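Acyl-CoA dehydrogenase (PDB 3OWA) probably catalyses the FAD-dependent alpha,beta-dehydrogenation of acyl-CoA thioesters, as other members of the acyl-CoA dehydrogenase family do. Local coordinates at residues S123-L128 and A149-T154; H115-G120 and I187-F192; V127-E132 and G257-F262; S208-E213 and A243-E248. One frame throughout, in Å; residues are numbered along the deposited sequence. Where two conformers were deposited one is given.

Interaction 1: residues S123-L128 and A149-T154; sequences SLPIVL and AAYALT. With FAD (flavin-adenine dinucleotide), chain E.
S123 and P125, from segment 123-128, lie against A149 and Y151 of strand 149-152. The apolar contact is between P125 and Y151: CG of the proline ring comes 4.0 Å from Y151 CE1, approaching the aromatic ring at a slant. Beside it, S123 OG rests 4.0 Å from A149 CB; this hydroxyl has its polar partner in H118 O. The phenol of Y151 is held at its far end by a hydrogen bond to Y199 OH.

Y151 O at the strand, and L153 and T154 just past its end, meet the flavin. FAD N3 donates to Y151 O over 2.8 Å, while FAD O2 is gripped by two backbone amides, L153 N at 3.1 Å and T154 N at 3.3 Å, the latter nearly straight at 168°. T154 OG1, set beside its own backbone N (chi1 -54°), donates to FAD N1 over 2.7 Å. Two amides and a hydroxyl thus line the N1-C2=O2 edge, an array that would probably stabilise negative charge on the reduced flavin.

Strand 195-202 pairs with strand 149-152, I264 of helix 257-293 touches both P125 and Y151, and L142 of helix 132-144 packs on S123 and A149.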
# COMPACT_ATOMS: atom_id res chain seq x y z
N SER A 123 27.34 6.73 13.88
CA SER A 123 28.41 6.44 14.85
C SER A 123 29.23 5.22 14.47
O SER A 123 30.47 5.22 14.65
CB SER A 123 27.85 6.21 16.26
OG SER A 123 27.39 7.43 16.85
N LEU A 124 28.56 4.19 13.96
CA LEU A 124 29.22 2.91 13.66
C LEU A 124 30.38 2.98 12.66
O LEU A 124 31.29 2.18 12.74
CB LEU A 124 28.21 1.84 13.21
CG LEU A 124 27.27 1.33 14.30
CD1 LEU A 124 26.32 0.28 13.73
CD2 LEU A 124 28.04 0.79 15.53
N PRO A 125 30.36 3.93 11.71
CA PRO A 125 31.58 3.98 10.88
C PRO A 125 32.86 4.24 11.69
O PRO A 125 33.92 3.75 11.32
CB PRO A 125 31.31 5.13 9.92
CG PRO A 125 29.78 5.11 9.80
CD PRO A 125 29.26 4.73 11.14
N ILE A 126 32.75 4.98 12.78
CA ILE A 126 33.90 5.26 13.66
C ILE A 126 34.15 4.05 14.56
O ILE A 126 35.30 3.65 14.74
CB ILE A 126 33.70 6.57 14.48
CG1 ILE A 126 33.58 7.77 13.51
CG2 ILE A 126 34.88 6.80 15.45
CD1 ILE A 126 33.22 9.12 14.19
N VAL A 127 33.09 3.48 15.11
CA VAL A 127 33.21 2.26 15.89
C VAL A 127 33.92 1.14 15.11
O VAL A 127 34.83 0.49 15.63
CB VAL A 127 31.82 1.74 16.41
CG1 VAL A 127 31.98 0.38 17.14
CG2 VAL A 127 31.15 2.78 17.35
N LEU A 128 33.51 0.92 13.87
CA LEU A 128 33.98 -0.22 13.10
C LEU A 128 35.24 0.06 12.30
O LEU A 128 36.03 -0.85 12.09
CB LEU A 128 32.89 -0.73 12.17
CG LEU A 128 31.61 -1.19 12.90
CD1 LEU A 128 30.59 -1.68 11.91
CD2 LEU A 128 31.89 -2.27 13.92
N ALA A 149 25.59 12.46 15.77
CA ALA A 149 26.14 12.08 14.45
C ALA A 149 25.10 11.99 13.31
O ALA A 149 23.88 11.79 13.54
CB ALA A 149 26.89 10.74 14.59
N ALA A 150 25.60 12.08 12.08
CA ALA A 150 24.80 11.91 10.87
C ALA A 150 25.70 11.23 9.85
O ALA A 150 26.94 11.24 9.96
CB ALA A 150 24.35 13.27 10.35
N TYR A 151 25.08 10.68 8.81
CA TYR A 151 25.78 9.94 7.78
C TYR A 151 25.43 10.56 6.42
O TYR A 151 24.25 10.67 6.08
CB TYR A 151 25.24 8.52 7.82
CG TYR A 151 25.92 7.51 6.93
CD1 TYR A 151 27.20 7.03 7.24
CD2 TYR A 151 25.25 6.97 5.82
CE1 TYR A 151 27.80 6.03 6.45
CE2 TYR A 151 25.87 5.97 5.02
CZ TYR A 151 27.14 5.52 5.35
OH TYR A 151 27.75 4.54 4.58
N ALA A 152 26.44 10.93 5.64
CA ALA A 152 26.19 11.75 4.45
C ALA A 152 26.81 11.08 3.21
O ALA A 152 27.99 11.32 2.85
CB ALA A 152 26.77 13.14 4.64
N LEU A 153 26.01 10.24 2.56
CA LEU A 153 26.44 9.50 1.37
C LEU A 153 25.69 9.97 0.11
O LEU A 153 26.30 10.28 -0.90
CB LEU A 153 26.19 8.03 1.58
CG LEU A 153 26.44 7.03 0.41
CD1 LEU A 153 27.85 7.15 -0.15
CD2 LEU A 153 26.14 5.59 0.86
N THR A 154 24.37 9.98 0.17
CA THR A 154 23.52 10.35 -0.95
C THR A 154 23.75 11.75 -1.50
O THR A 154 24.08 12.68 -0.76
CB THR A 154 22.07 10.23 -0.53
OG1 THR A 154 21.85 8.91 -0.01
CG2 THR A 154 21.14 10.47 -1.67
PA FAD E . 16.92 6.40 -7.19
O1A FAD E . 16.90 7.53 -8.19
O2A FAD E . 18.24 5.79 -6.91
O5B FAD E . 15.89 5.28 -7.60
C5B FAD E . 14.66 5.54 -8.24
C4B FAD E . 13.97 4.24 -8.62
O4B FAD E . 14.76 3.50 -9.57
C3B FAD E . 13.76 3.35 -7.40
O3B FAD E . 12.55 2.59 -7.51
C2B FAD E . 14.91 2.39 -7.53
O2B FAD E . 14.66 1.17 -6.91
C1B FAD E . 15.00 2.22 -9.02
N9A FAD E . 16.34 1.76 -9.41
C8A FAD E . 17.54 2.38 -9.19
N7A FAD E . 18.53 1.64 -9.71
C5A FAD E . 17.99 0.55 -10.28
C6A FAD E . 18.54 -0.55 -10.98
N6A FAD E . 19.85 -0.61 -11.26
N1A FAD E . 17.69 -1.52 -11.44
C2A FAD E . 16.32 -1.42 -11.24
N3A FAD E . 15.77 -0.33 -10.59
C4A FAD E . 16.59 0.63 -10.10
N1 FAD E . 21.07 9.02 2.61
C2 FAD E . 22.17 9.13 3.43
O2 FAD E . 23.26 8.80 3.04
N3 FAD E . 22.06 9.60 4.73
C4 FAD E . 20.87 10.01 5.23
O4 FAD E . 20.84 10.41 6.41
C4X FAD E . 19.74 9.90 4.41
N5 FAD E . 18.52 10.33 4.89
C5X FAD E . 17.41 10.30 4.07
C6 FAD E . 16.19 10.75 4.58
C7 FAD E . 15.06 10.75 3.77
C7M FAD E . 13.74 11.25 4.32
C8 FAD E . 15.19 10.28 2.44
C8M FAD E . 14.05 10.22 1.48
C9 FAD E . 16.40 9.78 1.95
C9A FAD E . 17.52 9.79 2.75
N10 FAD E . 18.72 9.30 2.27
C10 FAD E . 19.84 9.40 3.08
C1' FAD E . 18.87 8.84 0.83
C2' FAD E . 18.06 7.58 0.48
O2' FAD E . 18.29 6.44 1.27
C3' FAD E . 17.84 7.43 -1.17
O3' FAD E . 16.58 7.98 -1.35
C4' FAD E . 17.90 6.20 -1.64
O4' FAD E . 19.18 5.69 -1.27
C5' FAD E . 17.52 5.90 -3.09
O5' FAD E . 17.97 6.97 -3.88
P FAD E . 17.02 7.87 -4.77
O1P FAD E . 15.97 8.42 -3.84
O2P FAD E . 17.85 8.91 -5.47
O3P FAD E . 16.27 6.90 -5.78

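Interaction 2: residues H115-G120 and I187-F192; sequences HGAHVG and ITNSAF. With FAD (flavin-adenine dinucleotide), chain E.
At the flavin-binding end of strand 177-188, T188 and N189 form the central pair of a type II beta turn from I187 to S190 and pack against A117 and H118 of helix 110-122. A117 CB meets the methyl T188 CG2 at 3.6 Å and also lies 3.7 Å from N189 ND2. The amide nitrogen of N189 comes up beside the helix backbone, 3.5 Å from H118 N, but its hydrogen bonds go to A149 O and T114 O. These two carbonyls hold the buried carboxamide in place. H118 turns its ring away from the turn: ND1 accepts from A149 N, and NE2 is hydrogen-bonded to L142 O.

T188 serves two neighbours. With chi1 at -62° its methyl lies opposite the backbone N and reaches A117, while OG1 stays on the flavin side, 3.1 Å from FAD N5. The backbone joins in: T188 N donates to FAD O4 over 2.9 Å at 164°. The turn itself is tied by S190 OG, which donates to I187 O over 2.7 Å from above the carbonyl plane. N189 takes the left-handed conformation (phi 80°) expected at the third position of a type II turn.

A threonine whose amide meets flavin O4 and whose hydroxyl lies at N5 is a recurring feature of the acyl-CoA dehydrogenase flavin site.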
# COMPACT_ATOMS: atom_id res chain seq x y z
N HIS A 115 17.20 8.72 16.32
CA HIS A 115 18.04 7.92 17.19
C HIS A 115 18.88 6.91 16.36
O HIS A 115 20.10 6.79 16.57
CB HIS A 115 17.15 7.20 18.18
CG HIS A 115 17.87 6.16 18.99
ND1 HIS A 115 17.91 4.83 18.61
CD2 HIS A 115 18.55 6.25 20.16
CE1 HIS A 115 18.60 4.15 19.51
NE2 HIS A 115 19.02 4.99 20.44
N GLY A 116 18.22 6.19 15.46
CA GLY A 116 18.89 5.16 14.62
C GLY A 116 20.01 5.71 13.77
O GLY A 116 21.02 5.03 13.58
N ALA A 117 19.82 6.90 13.18
CA ALA A 117 20.87 7.54 12.40
C ALA A 117 22.04 7.94 13.32
O ALA A 117 23.20 7.90 12.92
CB ALA A 117 20.35 8.77 11.68
N HIS A 118 21.74 8.34 14.55
CA HIS A 118 22.84 8.63 15.43
C HIS A 118 23.63 7.38 15.84
O HIS A 118 24.84 7.39 15.74
CB HIS A 118 22.41 9.42 16.68
CG HIS A 118 23.51 9.54 17.69
ND1 HIS A 118 24.54 10.45 17.57
CD2 HIS A 118 23.78 8.81 18.81
CE1 HIS A 118 25.37 10.32 18.60
NE2 HIS A 118 24.93 9.33 19.36
N VAL A 119 22.96 6.34 16.34
CA VAL A 119 23.66 5.18 16.86
C VAL A 119 24.11 4.20 15.76
O VAL A 119 24.99 3.38 15.99
CB VAL A 119 22.83 4.38 17.92
CG1 VAL A 119 22.44 5.29 19.10
CG2 VAL A 119 21.60 3.69 17.27
N GLY A 120 23.55 4.31 14.56
CA GLY A 120 23.81 3.30 13.54
C GLY A 120 24.73 3.92 12.50
O GLY A 120 25.93 4.02 12.70
N ILE A 187 20.10 14.41 4.48
CA ILE A 187 20.94 13.91 5.56
C ILE A 187 20.18 14.03 6.87
O ILE A 187 19.91 15.12 7.36
CB ILE A 187 22.29 14.71 5.59
CG1 ILE A 187 22.97 14.61 4.20
CG2 ILE A 187 23.22 14.19 6.65
CD1 ILE A 187 23.01 13.13 3.58
N THR A 188 19.79 12.88 7.40
CA THR A 188 19.06 12.83 8.65
C THR A 188 19.90 13.42 9.77
O THR A 188 21.09 13.13 9.84
CB THR A 188 18.73 11.35 8.94
OG1 THR A 188 17.91 10.85 7.89
CG2 THR A 188 18.03 11.17 10.31
N ASN A 189 19.25 14.18 10.70
CA ASN A 189 19.93 14.78 11.86
C ASN A 189 20.70 16.07 11.54
O ASN A 189 21.30 16.67 12.43
CB ASN A 189 20.87 13.78 12.56
CG ASN A 189 20.10 12.72 13.34
OD1 ASN A 189 18.88 12.80 13.41
ND2 ASN A 189 20.79 11.68 13.86
N SER A 190 20.62 16.53 10.30
CA SER A 190 21.41 17.71 9.88
C SER A 190 21.22 18.96 10.67
O SER A 190 22.16 19.78 10.76
CB SER A 190 21.13 18.08 8.42
OG SER A 190 21.68 17.11 7.58
N ALA A 191 20.04 19.19 11.22
CA ALA A 191 19.78 20.41 12.01
C ALA A 191 20.61 20.49 13.29
O ALA A 191 20.84 21.59 13.81
CB ALA A 191 18.26 20.54 12.38
N PHE A 192 20.97 19.35 13.86
CA PHE A 192 21.67 19.38 15.10
C PHE A 192 22.87 18.43 15.18
O PHE A 192 23.45 18.29 16.27
CB PHE A 192 20.67 19.08 16.25
CG PHE A 192 19.75 17.88 15.95
CD1 PHE A 192 20.22 16.58 16.07
CD2 PHE A 192 18.46 18.08 15.48
CE1 PHE A 192 19.40 15.49 15.74
CE2 PHE A 192 17.63 16.99 15.17
CZ PHE A 192 18.10 15.70 15.30
PA FAD E . 16.92 6.40 -7.19
O1A FAD E . 16.90 7.53 -8.19
O2A FAD E . 18.24 5.79 -6.91
O5B FAD E . 15.89 5.28 -7.60
C5B FAD E . 14.66 5.54 -8.24
C4B FAD E . 13.97 4.24 -8.62
O4B FAD E . 14.76 3.50 -9.57
C3B FAD E . 13.76 3.35 -7.40
O3B FAD E . 12.55 2.59 -7.51
C2B FAD E . 14.91 2.39 -7.53
O2B FAD E . 14.66 1.17 -6.91
C1B FAD E . 15.00 2.22 -9.02
N9A FAD E . 16.34 1.76 -9.41
C8A FAD E . 17.54 2.38 -9.19
N7A FAD E . 18.53 1.64 -9.71
C5A FAD E . 17.99 0.55 -10.28
C6A FAD E . 18.54 -0.55 -10.98
N6A FAD E . 19.85 -0.61 -11.26
N1A FAD E . 17.69 -1.52 -11.44
C2A FAD E . 16.32 -1.42 -11.24
N3A FAD E . 15.77 -0.33 -10.59
C4A FAD E . 16.59 0.63 -10.10
N1 FAD E . 21.07 9.02 2.61
C2 FAD E . 22.17 9.13 3.43
O2 FAD E . 23.26 8.80 3.04
N3 FAD E . 22.06 9.60 4.73
C4 FAD E . 20.87 10.01 5.23
O4 FAD E . 20.84 10.41 6.41
C4X FAD E . 19.74 9.90 4.41
N5 FAD E . 18.52 10.33 4.89
C5X FAD E . 17.41 10.30 4.07
C6 FAD E . 16.19 10.75 4.58
C7 FAD E . 15.06 10.75 3.77
C7M FAD E . 13.74 11.25 4.32
C8 FAD E . 15.19 10.28 2.44
C8M FAD E . 14.05 10.22 1.48
C9 FAD E . 16.40 9.78 1.95
C9A FAD E . 17.52 9.79 2.75
N10 FAD E . 18.72 9.30 2.27
C10 FAD E . 19.84 9.40 3.08
C1' FAD E . 18.87 8.84 0.83
C2' FAD E . 18.06 7.58 0.48
O2' FAD E . 18.29 6.44 1.27
C3' FAD E . 17.84 7.43 -1.17
O3' FAD E . 16.58 7.98 -1.35
C4' FAD E . 17.90 6.20 -1.64
O4' FAD E . 19.18 5.69 -1.27
C5' FAD E . 17.52 5.90 -3.09
O5' FAD E . 17.97 6.97 -3.88
P FAD E . 17.02 7.87 -4.77
O1P FAD E . 15.97 8.42 -3.84
O2P FAD E . 17.85 8.91 -5.47
O3P FAD E . 16.27 6.90 -5.78

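Interaction 3: residues V127-E132 and G257-F262; sequences VLFGNE and GHIIAF
The 2.8 Å hydrogen bond from F262 N to H258 O belongs to the turn of helix 257-293 from which I259 and I260 meet F129. A261 N to G257 O is the preceding bond of the same ladder. Across the contact the touching is apolar and is carried by one ring. F129, the last helical residue of helix 124-129, swings its side chain out opposite its carbonyl carbon (chi1 -58°) and offers a face to I260.

The methylene I260 CG1 sits over that face in a CH-pi contact, 4.1 Å from the F129 ring centroid and 22° off the ring normal. It is offset toward the CG-CD2 side of the ring, 3.9 Å from F129 CG. The second branch, I260 CG2, also comes 3.9 Å from F129 CD2, and F129 CE2 lies 4.0 Å from I260 CA, so the CD2-CE2 side of the ring meets the isoleucine at its alpha carbon as well as at both branches. The two side chains run past each other in opposite directions. At the far end of the ring, I259 CG2 lies 4.4 Å from F129 CE1, and I259 O approaches at a slant; that carbonyl is hydrogen-bonded to N263 ND2.

F129 also touches A351 of helix 348-355, whereas I260 packs on Y199 of the sheet. Helical geometry ends at G130, just past the ring-bearing residue.

Dispersion and the CH-pi contact thus join the N-terminal helical region to the first C-terminal helix, without directional polar bonds between the two segments.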
# COMPACT_ATOMS: atom_id res chain seq x y z
N VAL A 127 33.09 3.48 15.11
CA VAL A 127 33.21 2.26 15.89
C VAL A 127 33.92 1.14 15.11
O VAL A 127 34.83 0.49 15.63
CB VAL A 127 31.82 1.74 16.41
CG1 VAL A 127 31.98 0.38 17.14
CG2 VAL A 127 31.15 2.78 17.35
N LEU A 128 33.51 0.92 13.87
CA LEU A 128 33.98 -0.22 13.10
C LEU A 128 35.24 0.06 12.30
O LEU A 128 36.03 -0.85 12.09
CB LEU A 128 32.89 -0.73 12.17
CG LEU A 128 31.61 -1.19 12.90
CD1 LEU A 128 30.59 -1.68 11.91
CD2 LEU A 128 31.89 -2.27 13.92
N PHE A 129 35.41 1.30 11.83
CA PHE A 129 36.52 1.60 10.93
C PHE A 129 37.41 2.73 11.38
O PHE A 129 38.34 3.09 10.68
CB PHE A 129 35.99 1.84 9.52
CG PHE A 129 35.23 0.67 8.97
CD1 PHE A 129 35.92 -0.48 8.55
CD2 PHE A 129 33.85 0.68 8.91
CE1 PHE A 129 35.24 -1.58 8.06
CE2 PHE A 129 33.16 -0.41 8.42
CZ PHE A 129 33.85 -1.56 8.00
N GLY A 130 37.14 3.31 12.54
CA GLY A 130 38.00 4.39 13.05
C GLY A 130 39.34 3.83 13.54
O GLY A 130 39.39 2.69 14.02
N ASN A 131 40.41 4.62 13.43
CA ASN A 131 41.68 4.24 14.06
C ASN A 131 41.59 4.63 15.52
O ASN A 131 40.63 5.29 15.94
CB ASN A 131 42.89 4.89 13.37
CG ASN A 131 42.88 6.41 13.45
OD1 ASN A 131 42.51 7.01 14.46
ND2 ASN A 131 43.31 7.04 12.38
N GLU A 132 42.61 4.23 16.29
CA GLU A 132 42.59 4.37 17.73
C GLU A 132 42.36 5.80 18.14
O GLU A 132 41.59 6.07 19.07
CB GLU A 132 43.92 3.87 18.33
CG GLU A 132 43.96 3.86 19.87
CD GLU A 132 42.95 2.87 20.50
OE1 GLU A 132 42.37 2.02 19.78
OE2 GLU A 132 42.76 2.94 21.73
N GLY A 257 36.38 3.76 0.26
CA GLY A 257 35.15 4.20 0.91
C GLY A 257 34.02 3.18 0.74
O GLY A 257 33.16 3.08 1.64
N HIS A 258 34.04 2.42 -0.36
CA HIS A 258 32.99 1.40 -0.63
C HIS A 258 32.92 0.29 0.41
O HIS A 258 31.82 -0.24 0.70
CB HIS A 258 33.10 0.79 -2.05
CG HIS A 258 34.26 -0.14 -2.23
ND1 HIS A 258 35.53 0.31 -2.53
CD2 HIS A 258 34.36 -1.49 -2.13
CE1 HIS A 258 36.36 -0.72 -2.62
NE2 HIS A 258 35.67 -1.82 -2.37
N ILE A 259 34.07 -0.05 0.97
CA ILE A 259 34.13 -1.06 2.01
C ILE A 259 33.33 -0.62 3.27
O ILE A 259 32.57 -1.41 3.87
CB ILE A 259 35.59 -1.38 2.36
CG1 ILE A 259 36.24 -2.14 1.20
CG2 ILE A 259 35.70 -2.15 3.69
CD1 ILE A 259 37.76 -2.23 1.30
N ILE A 260 33.49 0.65 3.64
CA ILE A 260 32.71 1.21 4.75
C ILE A 260 31.21 1.26 4.41
O ILE A 260 30.36 0.76 5.20
CB ILE A 260 33.25 2.57 5.19
CG1 ILE A 260 34.74 2.43 5.56
CG2 ILE A 260 32.36 3.18 6.35
CD1 ILE A 260 35.44 3.82 5.82
N ALA A 261 30.89 1.77 3.21
CA ALA A 261 29.51 1.99 2.82
C ALA A 261 28.75 0.67 2.75
O ALA A 261 27.57 0.61 3.16
CB ALA A 261 29.42 2.73 1.47
N PHE A 262 29.42 -0.36 2.23
CA PHE A 262 28.79 -1.66 2.08
C PHE A 262 28.56 -2.32 3.45
O PHE A 262 27.49 -2.90 3.70
CB PHE A 262 29.59 -2.58 1.14
CG PHE A 262 29.42 -4.07 1.45
CD1 PHE A 262 28.31 -4.80 0.95
CD2 PHE A 262 30.36 -4.76 2.25
CE1 PHE A 262 28.14 -6.19 1.25
CE2 PHE A 262 30.20 -6.13 2.55
CZ PHE A 262 29.08 -6.84 2.05

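Interaction 4: residues S208-E213 and A243-E248; sequences SAFIVE and ALVPKE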
# COMPACT_ATOMS: atom_id res chain seq x y z
N SER A 208 36.13 7.91 -0.93
CA SER A 208 36.70 7.83 0.43
C SER A 208 35.76 8.42 1.50
O SER A 208 34.93 9.22 1.17
CB SER A 208 38.05 8.61 0.48
OG SER A 208 38.95 8.13 -0.51
N ALA A 209 35.88 8.01 2.76
CA ALA A 209 35.03 8.54 3.81
C ALA A 209 35.81 9.49 4.70
O ALA A 209 37.02 9.30 4.87
CB ALA A 209 34.42 7.40 4.63
N PHE A 210 35.12 10.49 5.27
CA PHE A 210 35.76 11.53 6.10
C PHE A 210 34.90 11.82 7.30
O PHE A 210 33.66 11.84 7.20
CB PHE A 210 35.89 12.84 5.33
CG PHE A 210 36.77 12.76 4.11
CD1 PHE A 210 38.11 13.10 4.19
CD2 PHE A 210 36.25 12.37 2.89
CE1 PHE A 210 38.95 13.04 3.06
CE2 PHE A 210 37.07 12.30 1.74
CZ PHE A 210 38.44 12.64 1.84
N ILE A 211 35.53 12.06 8.45
CA ILE A 211 34.80 12.57 9.61
C ILE A 211 34.82 14.09 9.51
O ILE A 211 35.90 14.74 9.46
CB ILE A 211 35.42 12.11 10.92
CG1 ILE A 211 35.51 10.58 10.95
CG2 ILE A 211 34.71 12.76 12.13
CD1 ILE A 211 36.55 10.01 11.97
N VAL A 212 33.64 14.68 9.39
CA VAL A 212 33.55 16.10 9.13
C VAL A 212 32.73 16.70 10.27
O VAL A 212 31.56 16.35 10.44
CB VAL A 212 32.84 16.38 7.80
CG1 VAL A 212 32.70 17.91 7.58
CG2 VAL A 212 33.59 15.71 6.64
N GLU A 213 33.34 17.61 11.02
CA GLU A 213 32.61 18.35 12.05
C GLU A 213 31.81 19.51 11.46
O GLU A 213 32.27 20.22 10.54
CB GLU A 213 33.61 18.85 13.10
CG GLU A 213 34.26 17.68 13.85
CD GLU A 213 35.20 18.14 14.97
OE1 GLU A 213 36.10 17.35 15.36
OE2 GLU A 213 35.06 19.27 15.47
N ALA A 243 35.03 23.12 2.30
CA ALA A 243 34.98 22.61 3.67
C ALA A 243 36.36 22.03 4.00
O ALA A 243 36.94 21.28 3.18
CB ALA A 243 33.89 21.53 3.81
N LEU A 244 36.90 22.39 5.16
CA LEU A 244 38.30 22.06 5.51
C LEU A 244 38.31 20.97 6.51
O LEU A 244 37.84 21.15 7.60
CB LEU A 244 39.05 23.25 6.12
CG LEU A 244 39.42 24.41 5.22
CD1 LEU A 244 40.40 25.35 5.96
CD2 LEU A 244 40.04 23.91 3.92
N VAL A 245 38.85 19.83 6.13
CA VAL A 245 38.82 18.64 6.96
C VAL A 245 40.25 18.19 7.25
O VAL A 245 40.98 17.91 6.32
CB VAL A 245 38.09 17.50 6.23
CG1 VAL A 245 38.07 16.24 7.11
CG2 VAL A 245 36.65 17.96 5.76
N PRO A 246 40.65 18.11 8.53
CA PRO A 246 42.03 17.68 8.82
C PRO A 246 42.35 16.35 8.16
O PRO A 246 41.50 15.47 8.11
CB PRO A 246 42.01 17.48 10.34
CG PRO A 246 41.02 18.47 10.81
CD PRO A 246 39.92 18.44 9.75
N LYS A 247 43.57 16.24 7.66
CA LYS A 247 44.04 15.04 6.97
C LYS A 247 43.79 13.77 7.80
O LYS A 247 43.48 12.73 7.25
CB LYS A 247 45.55 15.23 6.67
CG LYS A 247 46.20 14.13 5.93
CD LYS A 247 47.72 14.36 5.87
CE LYS A 247 48.38 14.19 7.23
NZ LYS A 247 49.83 14.05 7.02
N GLU A 248 43.93 13.88 9.11
CA GLU A 248 43.77 12.75 10.02
C GLU A 248 42.29 12.34 10.23
O GLU A 248 42.00 11.33 10.91
CB GLU A 248 44.43 13.05 11.37
CG GLU A 248 43.82 14.23 12.15
CD GLU A 248 44.55 15.59 11.94
OE1 GLU A 248 45.29 15.78 10.92
OE2 GLU A 248 44.34 16.48 12.83
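Strands 208-213 and 243-246 cross face to face rather than pairing edge to edge: their axes approach to 7.4 Å at 115° between directions, and V212 CA and V245 CA are 6.2 Å apart. Each strand takes its backbone hydrogen bonds from other partners, strand 208-213 from strands 195-202 and 250-251, strand 243-246 from strand 177-188.

V245 carries the contact from its side, bringing both methyls to the opposite strand. CG1, opposite the backbone N (chi1 179°), comes 3.5 Å from I211 O, a van der Waals approach to a carbonyl oxygen that is also bound by N249 ND2. The same methyl comes obliquely to the ring of F210, 4.3 Å from CD1. The other branch, CG2, meets V212 CG2 at 3.9 Å, methyl to methyl, with the two valine side chains crossing at about a right angle. V245 therefore spans three consecutive residues, with one branch shared between F210 and I211 and the second given to V212.

Further apolar neighbours include V198 on V212, L251 on I211 and L180 on V245, while F210 meets Y178 edge-to-face.

V245, F210 and V212 pack together between crossing strands, consistent with the interior of the beta-barrel middle domain. The one backbone oxygen that V245 touches has its polar partner in N249, so cohesion across the crossing probably rests on apolar packing, the four touching residues being buried, and not on paired charges or shared hydrogen bonds.

In the fold
Interactions 1 and 2, with centres 9 Å apart, meet the same flavin: the first at its N1, O2 and N3 edge, while the second donates to O4 and brings a hydroxyl near N5. H118 probably links them, its O 2.8 Å from S123 OG and its ND1 2.9 Å from A149 N. Interaction 3 shares V127 and L128 with interaction 1, and P125 CB of interaction 1 lies 4.2 Å from I260 CG2 of interaction 3, whose side chain is about 11 Å from FAD. Interaction 4, probably inside the barrel, is more remote, with the V212 side chain about 13 Å from FAD; I211 CD1 touches I126 CG1 of interaction 1, and A209 CB touches I260 CD1.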